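Local coordinates for protein phosphoglycerate kinase (Coxiella burnetii, PDB 4NG4) that catalyses the reversible transfer of a phosphoryl group between ATP and 3-phosphoglycerate, the second step of glycolysis from glyceraldehyde 3-phosphate to pyruvate, at residues R30-V35 with L68-R73; D150-A155 with S376-A381; F232-G237 with E248-A253; Y238-S243 with E297-V302. All coordinates share one frame; numbering follows the deposited sequence.

Contact 1 (R30-V35 with L68-R73); sequences REDLNV and LSHLGR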
loop_
_atom_site.group_PDB
_atom_site.type_symbol
_atom_site.label_atom_id
_atom_site.label_comp_id
_atom_site.label_asym_id
_atom_site.label_seq_id
_atom_site.Cartn_x
_atom_site.Cartn_y
_atom_site.Cartn_z
ATOM N N ARG A 30 -3.541 14.869 -10.579
ATOM C CA ARG A 30 -4.148 13.546 -10.475
ATOM C C ARG A 30 -4.157 13.119 -9.013
ATOM O O ARG A 30 -3.102 12.924 -8.390
ATOM C CB ARG A 30 -3.381 12.525 -11.319
ATOM C CG ARG A 30 -3.946 11.080 -11.271
ATOM C CD ARG A 30 -5.209 10.931 -12.066
ATOM N NE ARG A 30 -5.565 9.533 -12.299
ATOM C CZ ARG A 30 -6.215 8.752 -11.438
ATOM N NH1 ARG A 30 -6.585 9.206 -10.251
ATOM N NH2 ARG A 30 -6.471 7.492 -11.761
ATOM N N GLU A 31 -5.358 12.948 -8.481
ATOM C CA GLU A 31 -5.547 12.542 -7.098
ATOM C C GLU A 31 -6.337 11.222 -7.026
ATOM O O GLU A 31 -6.928 10.777 -8.012
ATOM C CB GLU A 31 -6.289 13.638 -6.340
ATOM C CG GLU A 31 -5.582 14.992 -6.320
ATOM C CD GLU A 31 -4.511 15.098 -5.257
ATOM O OE1 GLU A 31 -4.362 14.149 -4.468
ATOM O OE2 GLU A 31 -3.817 16.149 -5.211
ATOM N N ASP A 32 -6.296 10.599 -5.847
ATOM C CA ASP A 32 -7.063 9.401 -5.518
ATOM C C ASP A 32 -8.192 9.868 -4.607
ATOM O O ASP A 32 -8.064 9.906 -3.399
ATOM C CB ASP A 32 -6.168 8.354 -4.842
ATOM C CG ASP A 32 -6.904 7.051 -4.508
ATOM O OD1 ASP A 32 -8.109 6.899 -4.814
ATOM O OD2 ASP A 32 -6.271 6.144 -3.922
ATOM N N LEU A 33 -9.289 10.265 -5.227
ATOM C CA LEU A 33 -10.513 10.675 -4.526
ATOM C C LEU A 33 -11.579 9.572 -4.613
ATOM O O LEU A 33 -12.757 9.851 -4.473
ATOM C CB LEU A 33 -11.042 11.974 -5.154
ATOM C CG LEU A 33 -9.974 13.043 -5.437
ATOM C CD1 LEU A 33 -10.618 14.350 -5.922
ATOM C CD2 LEU A 33 -9.093 13.294 -4.211
ATOM N N ASN A 34 -11.129 8.331 -4.829
ATOM C CA ASN A 34 -11.977 7.138 -5.044
ATOM C C ASN A 34 -12.621 6.677 -3.740
ATOM O O ASN A 34 -12.246 5.663 -3.179
ATOM C CB ASN A 34 -11.113 6.004 -5.658
ATOM C CG ASN A 34 -11.895 4.751 -5.971
ATOM O OD1 ASN A 34 -13.058 4.798 -6.310
ATOM N ND2 ASN A 34 -11.239 3.617 -5.870
ATOM N N VAL A 35 -13.597 7.434 -3.278
ATOM C CA VAL A 35 -14.189 7.223 -1.968
ATOM C C VAL A 35 -15.284 6.157 -2.000
ATOM O O VAL A 35 -15.936 5.981 -3.017
ATOM C CB VAL A 35 -14.772 8.545 -1.406
ATOM C CG1 VAL A 35 -13.667 9.586 -1.244
ATOM C CG2 VAL A 35 -15.875 9.064 -2.309
ATOM N N LEU A 68 -8.025 15.894 -11.071
ATOM C CA LEU A 68 -8.282 14.686 -11.849
ATOM C C LEU A 68 -8.372 13.460 -10.920
ATOM O O LEU A 68 -7.574 13.330 -9.998
ATOM C CB LEU A 68 -7.156 14.520 -12.865
ATOM C CG LEU A 68 -7.508 13.961 -14.235
ATOM C CD1 LEU A 68 -8.566 14.809 -14.978
ATOM C CD2 LEU A 68 -6.219 13.846 -15.025
ATOM N N SER A 69 -9.360 12.596 -11.128
ATOM C CA SER A 69 -9.497 11.398 -10.293
ATOM C C SER A 69 -10.331 10.286 -10.913
ATOM O O SER A 69 -11.075 10.495 -11.869
ATOM C CB SER A 69 -10.096 11.721 -8.922
ATOM O OG SER A 69 -9.951 10.609 -8.052
ATOM N N HIS A 70 -10.176 9.089 -10.355
ATOM C CA HIS A 70 -10.980 7.963 -10.766
ATOM C C HIS A 70 -12.064 7.764 -9.716
ATOM O O HIS A 70 -12.032 8.406 -8.671
ATOM C CB HIS A 70 -10.121 6.708 -10.980
ATOM C CG HIS A 70 -9.501 6.172 -9.731
ATOM N ND1 HIS A 70 -8.407 6.757 -9.132
ATOM C CD2 HIS A 70 -9.821 5.098 -8.968
ATOM C CE1 HIS A 70 -8.076 6.065 -8.056
ATOM N NE2 HIS A 70 -8.923 5.059 -7.929
ATOM N N LEU A 71 -13.047 6.917 -10.023
ATOM C CA LEU A 71 -14.086 6.532 -9.060
ATOM C C LEU A 71 -14.694 5.224 -9.515
ATOM O O LEU A 71 -15.234 5.137 -10.607
ATOM C CB LEU A 71 -15.166 7.604 -8.957
ATOM C CG LEU A 71 -16.123 7.530 -7.765
ATOM C CD1 LEU A 71 -17.158 8.653 -7.847
ATOM C CD2 LEU A 71 -16.827 6.211 -7.710
ATOM N N GLY A 72 -14.586 4.202 -8.686
ATOM C CA GLY A 72 -15.088 2.888 -9.033
ATOM C C GLY A 72 -14.509 2.305 -10.317
ATOM O O GLY A 72 -13.386 2.628 -10.725
ATOM N N ARG A 73 -15.289 1.425 -10.940
ATOM C CA ARG A 73 -14.964 0.849 -12.231
ATOM C C ARG A 73 -16.177 0.948 -13.158
ATOM O O ARG A 73 -17.004 0.026 -13.217
ATOM C CB ARG A 73 -14.545 -0.598 -12.053
ATOM C CG ARG A 73 -13.264 -0.757 -11.252
ATOM C CD ARG A 73 -12.886 -2.206 -11.050
ATOM N NE ARG A 73 -11.790 -2.341 -10.099
ATOM C CZ ARG A 73 -10.507 -2.095 -10.367
ATOM N NH1 ARG A 73 -10.119 -1.695 -11.568
ATOM N NH2 ARG A 73 -9.594 -2.252 -9.428
#
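Arg30 and His70 meet at their edges: NH1 of Arg30 donates to ND1 of His70 at 3.3 Å, and each partner lies close to the plane of the other group although guanidinium and imidazole are turned 61° apart. A first torsion of 67° brings the ring there, setting CG of His70 between its own backbone N and carbonyl carbon. At the far end of the imidazole Asn34 passes obliquely, its CB 3.3 Å from NE2 of His70. The Asn34 amide reaches on along 68-73, where OD1 accepts the N-H of Gly72 at 2.9 Å from a donor well above the carbonyl plane. Both loops leave the C-terminal ends of neighbouring parallel strands, 26-31 and 64-69, in the six-stranded sheet of the N-terminal domain, and most of their residues belong to the predicted substrate site. The strands are joined by the backbone bond from Glu31 N to Leu68 O (2.7 Å). Just beyond it Ser69 OG receives the N-H of Leu33 at 2.9 Å, tying the departing loop to the strand end. Outside the contact, Arg30 NE is bonded to Ser161, and the carbonyl of Gly72 to Arg124, another predicted substrate residue.

Contact 2 (D150-A155 with S376-A381); sequences DAFATA and STAGGA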
loop_
_atom_site.group_PDB
_atom_site.type_symbol
_atom_site.label_atom_id
_atom_site.label_comp_id
_atom_site.label_asym_id
_atom_site.label_seq_id
_atom_site.Cartn_x
_atom_site.Cartn_y
_atom_site.Cartn_z
ATOM N N ASP A 150 -0.047 13.056 -8.156
ATOM C CA ASP A 150 -0.138 13.040 -6.708
ATOM C C ASP A 150 -0.974 11.844 -6.248
ATOM O O ASP A 150 -1.701 11.954 -5.265
ATOM C CB ASP A 150 -0.775 14.353 -6.254
ATOM C CG ASP A 150 -0.644 14.600 -4.767
ATOM O OD1 ASP A 150 0.462 14.389 -4.206
ATOM O OD2 ASP A 150 -1.656 15.031 -4.160
ATOM N N ALA A 151 -0.851 10.705 -6.945
ATOM C CA ALA A 151 -1.723 9.535 -6.715
ATOM C C ALA A 151 -0.986 8.170 -6.643
ATOM O O ALA A 151 -1.166 7.297 -7.514
ATOM C CB ALA A 151 -2.798 9.498 -7.792
ATOM N N PHE A 152 -0.185 7.980 -5.590
ATOM C CA PHE A 152 0.613 6.755 -5.431
ATOM C C PHE A 152 -0.226 5.465 -5.455
ATOM O O PHE A 152 0.231 4.437 -5.969
ATOM C CB PHE A 152 1.448 6.807 -4.144
ATOM C CG PHE A 152 2.386 5.631 -3.970
ATOM C CD1 PHE A 152 3.663 5.659 -4.517
ATOM C CD2 PHE A 152 1.997 4.509 -3.264
ATOM C CE1 PHE A 152 4.534 4.585 -4.368
ATOM C CE2 PHE A 152 2.861 3.440 -3.108
ATOM C CZ PHE A 152 4.131 3.476 -3.665
ATOM N N ALA A 153 -1.435 5.498 -4.898
ATOM C CA ALA A 153 -2.312 4.315 -4.920
ATOM C C ALA A 153 -2.690 3.850 -6.334
ATOM O O ALA A 153 -3.215 2.749 -6.504
ATOM C CB ALA A 153 -3.570 4.570 -4.116
ATOM N N THR A 154 -2.421 4.688 -7.332
ATOM C CA THR A 154 -2.713 4.392 -8.734
ATOM C C THR A 154 -1.444 4.188 -9.590
ATOM O O THR A 154 -1.536 3.675 -10.714
ATOM C CB THR A 154 -3.577 5.538 -9.349
ATOM O OG1 THR A 154 -2.805 6.742 -9.471
ATOM C CG2 THR A 154 -4.775 5.838 -8.465
ATOM N N ALA A 155 -0.279 4.572 -9.052
ATOM C CA ALA A 155 0.981 4.617 -9.809
ATOM C C ALA A 155 1.496 3.289 -10.353
ATOM O O ALA A 155 2.391 3.290 -11.223
ATOM C CB ALA A 155 2.077 5.241 -8.957
ATOM N N SER A 376 0.479 3.046 5.395
ATOM C CA SER A 376 0.096 3.126 3.982
ATOM C C SER A 376 -1.313 2.607 3.778
ATOM O O SER A 376 -1.656 1.527 4.250
ATOM C CB SER A 376 1.049 2.321 3.100
ATOM O OG SER A 376 0.660 2.445 1.741
ATOM N N THR A 377 -2.113 3.381 3.052
ATOM C CA THR A 377 -3.477 3.003 2.712
ATOM C C THR A 377 -3.557 2.593 1.231
ATOM O O THR A 377 -4.642 2.407 0.687
ATOM C CB THR A 377 -4.445 4.163 3.031
ATOM O OG1 THR A 377 -3.984 5.353 2.385
ATOM C CG2 THR A 377 -4.521 4.411 4.532
ATOM N N ALA A 378 -2.393 2.394 0.613
ATOM C CA ALA A 378 -2.270 2.181 -0.835
ATOM C C ALA A 378 -2.578 0.752 -1.329
ATOM O O ALA A 378 -2.997 0.577 -2.475
ATOM C CB ALA A 378 -0.880 2.593 -1.299
ATOM N N GLY A 379 -2.368 -0.261 -0.497
ATOM C CA GLY A 379 -2.647 -1.629 -0.907
ATOM C C GLY A 379 -1.650 -2.182 -1.916
ATOM O O GLY A 379 -0.566 -2.627 -1.546
ATOM N N GLY A 380 -2.014 -2.162 -3.196
ATOM C CA GLY A 380 -1.211 -2.798 -4.245
ATOM C C GLY A 380 0.061 -2.064 -4.631
ATOM O O GLY A 380 1.103 -2.684 -4.852
ATOM N N ALA A 381 -0.024 -0.743 -4.730
ATOM C CA ALA A 381 1.135 0.062 -5.084
ATOM C C ALA A 381 2.136 0.020 -3.952
ATOM O O ALA A 381 3.334 0.000 -4.194
ATOM C CB ALA A 381 0.735 1.481 -5.387
#
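Phe152 of one domain meets Ala378 and Ala381 of the other, in the region between the two lobes of the phosphoglycerate kinase fold. Segment 150-155 is the loop after strand 146-149 of the N-terminal sheet, while 376-381 runs from the last strand of the nucleotide-binding sheet into helix 380-387, with Gly379 as its N-cap. The denser part of the contact is Phe152 against the two alanines. With CG anti to the backbone N (chi1 -175°), the ring projects from its loop onto the start of the helix, so that CE2 of Phe152 lies 3.7 Å from CB of Ala381. The methyl of Ala378 sits at the ring edge, near its plane, its CB 4.0 Å from Phe152 CD2. Leu185 of helix 176-190 and Ile394 of helix 392-401 add further apolar cover. Toward Ala153 the contact is looser: its CB comes only to 4.4 Å from CB of Ala378, and both residues are partly exposed. No hydrogen bond crosses between the segments, an apolar junction compatible with the hinged domain movement known for this family. Each side is instead braced internally. In the loop, Ala151 O accepts from both N and OG1 of Thr154, and on the opposite segment an ST turn is closed by Ala378 N donating to Ser376 OG at 3.3 Å.

Contact 3 (F232-G237 with E248-A253); sequences FLKAQG and EWLDAA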
loop_
_atom_site.group_PDB
_atom_site.type_symbol
_atom_site.label_atom_id
_atom_site.label_comp_id
_atom_site.label_asym_id
_atom_site.label_seq_id
_atom_site.Cartn_x
_atom_site.Cartn_y
_atom_site.Cartn_z
ATOM N N PHE A 232 6.810 -22.419 5.282
ATOM C CA PHE A 232 8.246 -22.514 5.546
ATOM C C PHE A 232 8.580 -23.643 6.525
ATOM O O PHE A 232 9.514 -24.429 6.299
ATOM C CB PHE A 232 8.799 -21.182 6.058
ATOM C CG PHE A 232 9.179 -20.219 4.963
ATOM C CD1 PHE A 232 10.443 -20.251 4.417
ATOM C CD2 PHE A 232 8.284 -19.286 4.510
ATOM C CE1 PHE A 232 10.812 -19.375 3.424
ATOM C CE2 PHE A 232 8.627 -18.413 3.523
ATOM C CZ PHE A 232 9.904 -18.455 2.969
ATOM N N LEU A 233 7.806 -23.713 7.601
ATOM C CA LEU A 233 7.918 -24.786 8.569
ATOM C C LEU A 233 7.781 -26.186 7.926
ATOM O O LEU A 233 8.380 -27.161 8.391
ATOM C CB LEU A 233 6.848 -24.602 9.648
ATOM C CG LEU A 233 6.919 -23.455 10.679
ATOM C CD1 LEU A 233 5.741 -23.531 11.656
ATOM C CD2 LEU A 233 8.217 -23.494 11.459
ATOM N N LYS A 234 6.986 -26.295 6.867
ATOM C CA LYS A 234 6.764 -27.576 6.207
ATOM C C LYS A 234 7.880 -27.873 5.184
ATOM O O LYS A 234 8.264 -29.042 4.984
ATOM C CB LYS A 234 5.382 -27.578 5.548
ATOM C CG LYS A 234 5.006 -28.856 4.810
ATOM C CD LYS A 234 3.528 -29.046 4.885
ATOM C CE LYS A 234 2.980 -29.910 3.792
ATOM N NZ LYS A 234 1.474 -29.873 3.957
ATOM N N ALA A 235 8.411 -26.822 4.557
ATOM C CA ALA A 235 9.630 -26.943 3.740
ATOM C C ALA A 235 10.793 -27.441 4.565
ATOM O O ALA A 235 11.628 -28.148 4.046
ATOM C CB ALA A 235 9.991 -25.612 3.098
ATOM N N GLN A 236 10.842 -27.070 5.842
ATOM C CA GLN A 236 11.881 -27.545 6.763
ATOM C C GLN A 236 11.668 -28.974 7.272
ATOM O O GLN A 236 12.552 -29.550 7.889
ATOM C CB GLN A 236 12.015 -26.600 7.960
ATOM C CG GLN A 236 12.671 -25.269 7.604
ATOM C CD GLN A 236 13.467 -24.700 8.751
ATOM O OE1 GLN A 236 13.166 -24.922 9.936
ATOM N NE2 GLN A 236 14.501 -23.971 8.409
ATOM N N GLY A 237 10.493 -29.531 7.037
ATOM C CA GLY A 237 10.225 -30.922 7.378
ATOM C C GLY A 237 9.412 -31.133 8.647
ATOM O O GLY A 237 9.274 -32.256 9.103
ATOM N N GLU A 248 2.754 -26.353 -3.291
ATOM C CA GLU A 248 3.407 -26.132 -4.576
ATOM C C GLU A 248 4.566 -25.152 -4.512
ATOM O O GLU A 248 5.305 -25.005 -5.488
ATOM C CB GLU A 248 2.382 -25.746 -5.648
ATOM C CG GLU A 248 1.910 -26.978 -6.438
ATOM C CD GLU A 248 0.587 -26.787 -7.112
ATOM O OE1 GLU A 248 0.111 -25.644 -7.168
ATOM O OE2 GLU A 248 0.022 -27.784 -7.595
ATOM N N TRP A 249 4.742 -24.523 -3.350
ATOM C CA TRP A 249 5.796 -23.533 -3.140
ATOM C C TRP A 249 6.784 -23.968 -2.053
ATOM O O TRP A 249 7.586 -23.161 -1.588
ATOM C CB TRP A 249 5.159 -22.178 -2.781
ATOM C CG TRP A 249 4.439 -21.557 -3.931
ATOM C CD1 TRP A 249 3.182 -21.839 -4.367
ATOM C CD2 TRP A 249 4.948 -20.552 -4.808
ATOM N NE1 TRP A 249 2.876 -21.073 -5.468
ATOM C CE2 TRP A 249 3.944 -20.274 -5.757
ATOM C CE3 TRP A 249 6.154 -19.858 -4.880
ATOM C CZ2 TRP A 249 4.108 -19.332 -6.750
ATOM C CZ3 TRP A 249 6.318 -18.932 -5.869
ATOM C CH2 TRP A 249 5.302 -18.673 -6.795
ATOM N N LEU A 250 6.748 -25.244 -1.673
ATOM C CA LEU A 250 7.683 -25.765 -0.674
ATOM C C LEU A 250 9.128 -25.686 -1.173
ATOM O O LEU A 250 10.023 -25.302 -0.430
ATOM C CB LEU A 250 7.337 -27.203 -0.301
ATOM C CG LEU A 250 5.930 -27.389 0.281
ATOM C CD1 LEU A 250 5.583 -28.896 0.428
ATOM C CD2 LEU A 250 5.746 -26.602 1.584
ATOM N N ASP A 251 9.359 -26.056 -2.427
ATOM C CA ASP A 251 10.682 -25.904 -3.024
ATOM C C ASP A 251 11.126 -24.440 -3.046
ATOM O O ASP A 251 12.306 -24.142 -2.832
ATOM C CB ASP A 251 10.709 -26.454 -4.456
ATOM C CG ASP A 251 10.561 -27.956 -4.512
ATOM O OD1 ASP A 251 10.605 -28.602 -3.449
ATOM O OD2 ASP A 251 10.413 -28.486 -5.630
ATOM N N ALA A 252 10.186 -23.541 -3.324
ATOM C CA ALA A 252 10.483 -22.108 -3.351
ATOM C C ALA A 252 10.873 -21.639 -1.958
ATOM O O ALA A 252 11.883 -20.962 -1.779
ATOM C CB ALA A 252 9.294 -21.320 -3.855
ATOM N N ALA A 253 10.067 -22.028 -0.977
ATOM C CA ALA A 253 10.296 -21.657 0.416
ATOM C C ALA A 253 11.623 -22.213 0.930
ATOM O O ALA A 253 12.340 -21.550 1.678
ATOM C CB ALA A 253 9.146 -22.137 1.283
#
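Ala253, whose methyl lies over the ring of Phe232, is fixed in the first turn of its helix by a 2.8 Å bond from Ala253 N to Trp249 O. Trp249 is the N-cap of helix 250-263, and the turn it opens packs against the last turns of helix 227-235 in the nucleotide-binding domain. CB of Ala253 stands 3.9 Å from the ring centroid of Phe232 and only 13° off the normal, a CH-pi contact over the middle of the face. Next to it two small side chains meet, CB of Ala235 being 4.0 Å from CB of Ala253. The helices come near at Ala235 and Leu250, their CA atoms 5.0 Å apart, where CB of Ala235 meets the carbonyl oxygen of Leu250. Leu250 extends the contact to Lys234 at its margin. Its CD2 lies 4.0 Å from CG of Lys234, whose aliphatic chain it crosses obliquely. The lysine NZ is bonded to Asn247 in the loop joining the helices. Helix 227-235 ends in a Schellman motif at Gly237, where the N-H of Gly237 returns to the carbonyl of Lys234 at 3.1 Å. Across the two segments there is no hydrogen bond, so they are held by van der Waals contacts of methyl, ring and methylene groups with each other and with backbone carbonyls, and the directional bonds serve the helix ends and the connecting loop.

Contact 4 (Y238-S243 with E297-V302); sequences YSIGKS and ESIFDV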
loop_
_atom_site.group_PDB
_atom_site.type_symbol
_atom_site.label_atom_id
_atom_site.label_comp_id
_atom_site.label_asym_id
_atom_site.label_seq_id
_atom_site.Cartn_x
_atom_site.Cartn_y
_atom_site.Cartn_z
ATOM N N TYR A 238 8.880 -30.055 9.221
ATOM C CA TYR A 238 7.972 -30.172 10.361
ATOM C C TYR A 238 6.623 -30.689 9.874
ATOM O O TYR A 238 6.293 -30.557 8.695
ATOM C CB TYR A 238 7.789 -28.833 11.089
ATOM C CG TYR A 238 9.057 -28.241 11.668
ATOM C CD1 TYR A 238 9.574 -28.688 12.874
ATOM C CD2 TYR A 238 9.728 -27.219 11.017
ATOM C CE1 TYR A 238 10.732 -28.131 13.410
ATOM C CE2 TYR A 238 10.875 -26.652 11.538
ATOM C CZ TYR A 238 11.379 -27.103 12.734
ATOM O OH TYR A 238 12.540 -26.523 13.233
ATOM N N SER A 239 5.875 -31.292 10.797
ATOM C CA SER A 239 4.484 -31.683 10.581
ATOM C C SER A 239 3.554 -30.571 11.081
ATOM O O SER A 239 3.742 -30.057 12.180
ATOM C CB SER A 239 4.185 -32.986 11.330
ATOM O OG SER A 239 4.990 -34.041 10.836
ATOM N N ILE A 240 2.564 -30.189 10.281
ATOM C CA ILE A 240 1.635 -29.142 10.684
ATOM C C ILE A 240 0.156 -29.462 10.428
ATOM O O ILE A 240 -0.670 -28.560 10.360
ATOM C CB ILE A 240 2.025 -27.793 10.041
ATOM C CG1 ILE A 240 1.788 -27.801 8.531
ATOM C CG2 ILE A 240 3.489 -27.489 10.326
ATOM C CD1 ILE A 240 2.316 -26.580 7.842
ATOM N N GLY A 241 -0.181 -30.742 10.331
ATOM C CA GLY A 241 -1.585 -31.176 10.242
ATOM C C GLY A 241 -2.334 -30.572 9.068
ATOM O O GLY A 241 -1.885 -30.633 7.931
ATOM N N LYS A 242 -3.473 -29.956 9.350
ATOM C CA LYS A 242 -4.295 -29.352 8.329
ATOM C C LYS A 242 -4.056 -27.851 8.214
ATOM O O LYS A 242 -4.814 -27.153 7.559
ATOM C CB LYS A 242 -5.764 -29.672 8.618
ATOM C CG LYS A 242 -6.080 -31.193 8.537
ATOM C CD LYS A 242 -7.487 -31.588 9.030
ATOM C CE LYS A 242 -7.643 -33.126 8.986
ATOM N NZ LYS A 242 -8.884 -33.679 9.598
ATOM N N SER A 243 -2.977 -27.347 8.806
ATOM C CA SER A 243 -2.636 -25.910 8.687
ATOM C C SER A 243 -2.607 -25.449 7.248
ATOM O O SER A 243 -2.233 -26.208 6.366
ATOM C CB SER A 243 -1.266 -25.582 9.316
ATOM O OG SER A 243 -1.194 -26.007 10.663
ATOM N N GLU A 297 -5.001 -30.956 13.603
ATOM C CA GLU A 297 -4.958 -29.627 14.189
ATOM C C GLU A 297 -4.407 -28.674 13.141
ATOM O O GLU A 297 -3.836 -29.107 12.146
ATOM C CB GLU A 297 -4.019 -29.600 15.383
ATOM C CG GLU A 297 -4.396 -30.515 16.502
ATOM C CD GLU A 297 -3.448 -30.380 17.686
ATOM O OE1 GLU A 297 -2.251 -30.776 17.576
ATOM O OE2 GLU A 297 -3.915 -29.879 18.724
ATOM N N SER A 298 -4.565 -27.375 13.372
ATOM C CA SER A 298 -4.042 -26.368 12.455
ATOM C C SER A 298 -3.436 -25.247 13.279
ATOM O O SER A 298 -3.914 -24.953 14.377
ATOM C CB SER A 298 -5.164 -25.800 11.572
ATOM O OG SER A 298 -6.063 -26.796 11.127
ATOM N N ILE A 299 -2.400 -24.615 12.741
ATOM C CA ILE A 299 -1.756 -23.490 13.413
ATOM C C ILE A 299 -2.481 -22.187 13.095
ATOM O O ILE A 299 -2.580 -21.803 11.939
ATOM C CB ILE A 299 -0.291 -23.359 12.992
ATOM C CG1 ILE A 299 0.483 -24.636 13.388
ATOM C CG2 ILE A 299 0.339 -22.122 13.637
ATOM C CD1 ILE A 299 1.930 -24.672 12.891
ATOM N N PHE A 300 -2.981 -21.508 14.130
ATOM C CA PHE A 300 -3.676 -20.228 13.978
ATOM C C PHE A 300 -2.944 -19.021 14.587
ATOM O O PHE A 300 -3.363 -17.876 14.415
ATOM C CB PHE A 300 -5.061 -20.326 14.605
ATOM C CG PHE A 300 -5.912 -21.443 14.047
ATOM C CD1 PHE A 300 -6.076 -21.598 12.687
ATOM C CD2 PHE A 300 -6.561 -22.321 14.891
ATOM C CE1 PHE A 300 -6.871 -22.604 12.179
ATOM C CE2 PHE A 300 -7.351 -23.322 14.392
ATOM C CZ PHE A 300 -7.507 -23.463 13.027
ATOM N N ASP A 301 -1.862 -19.265 15.307
ATOM C CA ASP A 301 -1.115 -18.176 15.930
ATOM C C ASP A 301 0.243 -18.678 16.360
ATOM O O ASP A 301 0.453 -19.878 16.476
ATOM C CB ASP A 301 -1.865 -17.611 17.160
ATOM C CG ASP A 301 -1.626 -16.106 17.382
ATOM O OD1 ASP A 301 -0.940 -15.446 16.555
ATOM O OD2 ASP A 301 -2.136 -15.580 18.410
ATOM N N VAL A 302 1.163 -17.747 16.576
ATOM C CA VAL A 302 2.433 -18.051 17.214
ATOM C C VAL A 302 2.209 -18.209 18.700
ATOM O O VAL A 302 1.185 -17.792 19.241
ATOM C CB VAL A 302 3.456 -16.913 17.039
ATOM C CG1 VAL A 302 3.768 -16.678 15.559
ATOM C CG2 VAL A 302 2.938 -15.632 17.711
#
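The first torsion of Ser243 (chi1 -55°) puts OG beside its own backbone N, where it reaches both the carbonyl of Ile240 and the N-H of Ile299. Ile299 has a matching chi1 of -61°, which lays CG1 alongside the same hydroxyl, 3.5 Å from Ser243 OG. The loop here is a type II' beta turn from Ile240 to Ser243, set against strand 298-300 at the border of the small antiparallel sheet in the nucleotide-binding domain. Ser243 OG works in both directions, which fixes the rotation of the hydroxyl: it accepts from Ile299 N at 2.8 Å and donates to Ile240 O at 2.6 Å, in the carbonyl plane. Ile240 O also receives the N-H of Ser243, so two donors hold it. At the outer end Lys242 N donates to Glu297 O at 2.9 Å, while the Glu297 carboxylate is engaged elsewhere, in a salt bridge with Lys288. The strand leads directly to the nucleotide: Ile299 lines the ADP pocket, its carbonyl making a weak hydrogen bond to the adenine amino group, and Asp301 belongs to the magnesium site. The side chains of Ile240 and Ile299 cross at about a right angle, Ile240 CG2 lying 4.1 Å from Ile299 CD1.

How the contacts relate
Contact 1 lies in the N-terminal domain, contacts 3 and 4 in the nucleotide-binding domain, and contact 2 between them. Contacts 1 and 2 have centres 11 Å apart and share the C-terminal end of the N-terminal sheet: strands 26-31 and 146-149 are neighbours, and Asp32 packs on Ala153 and His70 on Thr154. Contacts 3 and 4, 14 Å apart, alternate along the chain; Leu233 touches Ile299, and the chain runs straight from 232-237 into 238-243. About 40 Å separates the centres of contacts 1 and 3. Contact 1 closes first in sequence, whereas contact 2 spans both later contacts and joins the two domains. The predicted substrate site and the bound ADP therefore lie on separate lobes, consistent with domain closure during catalysis.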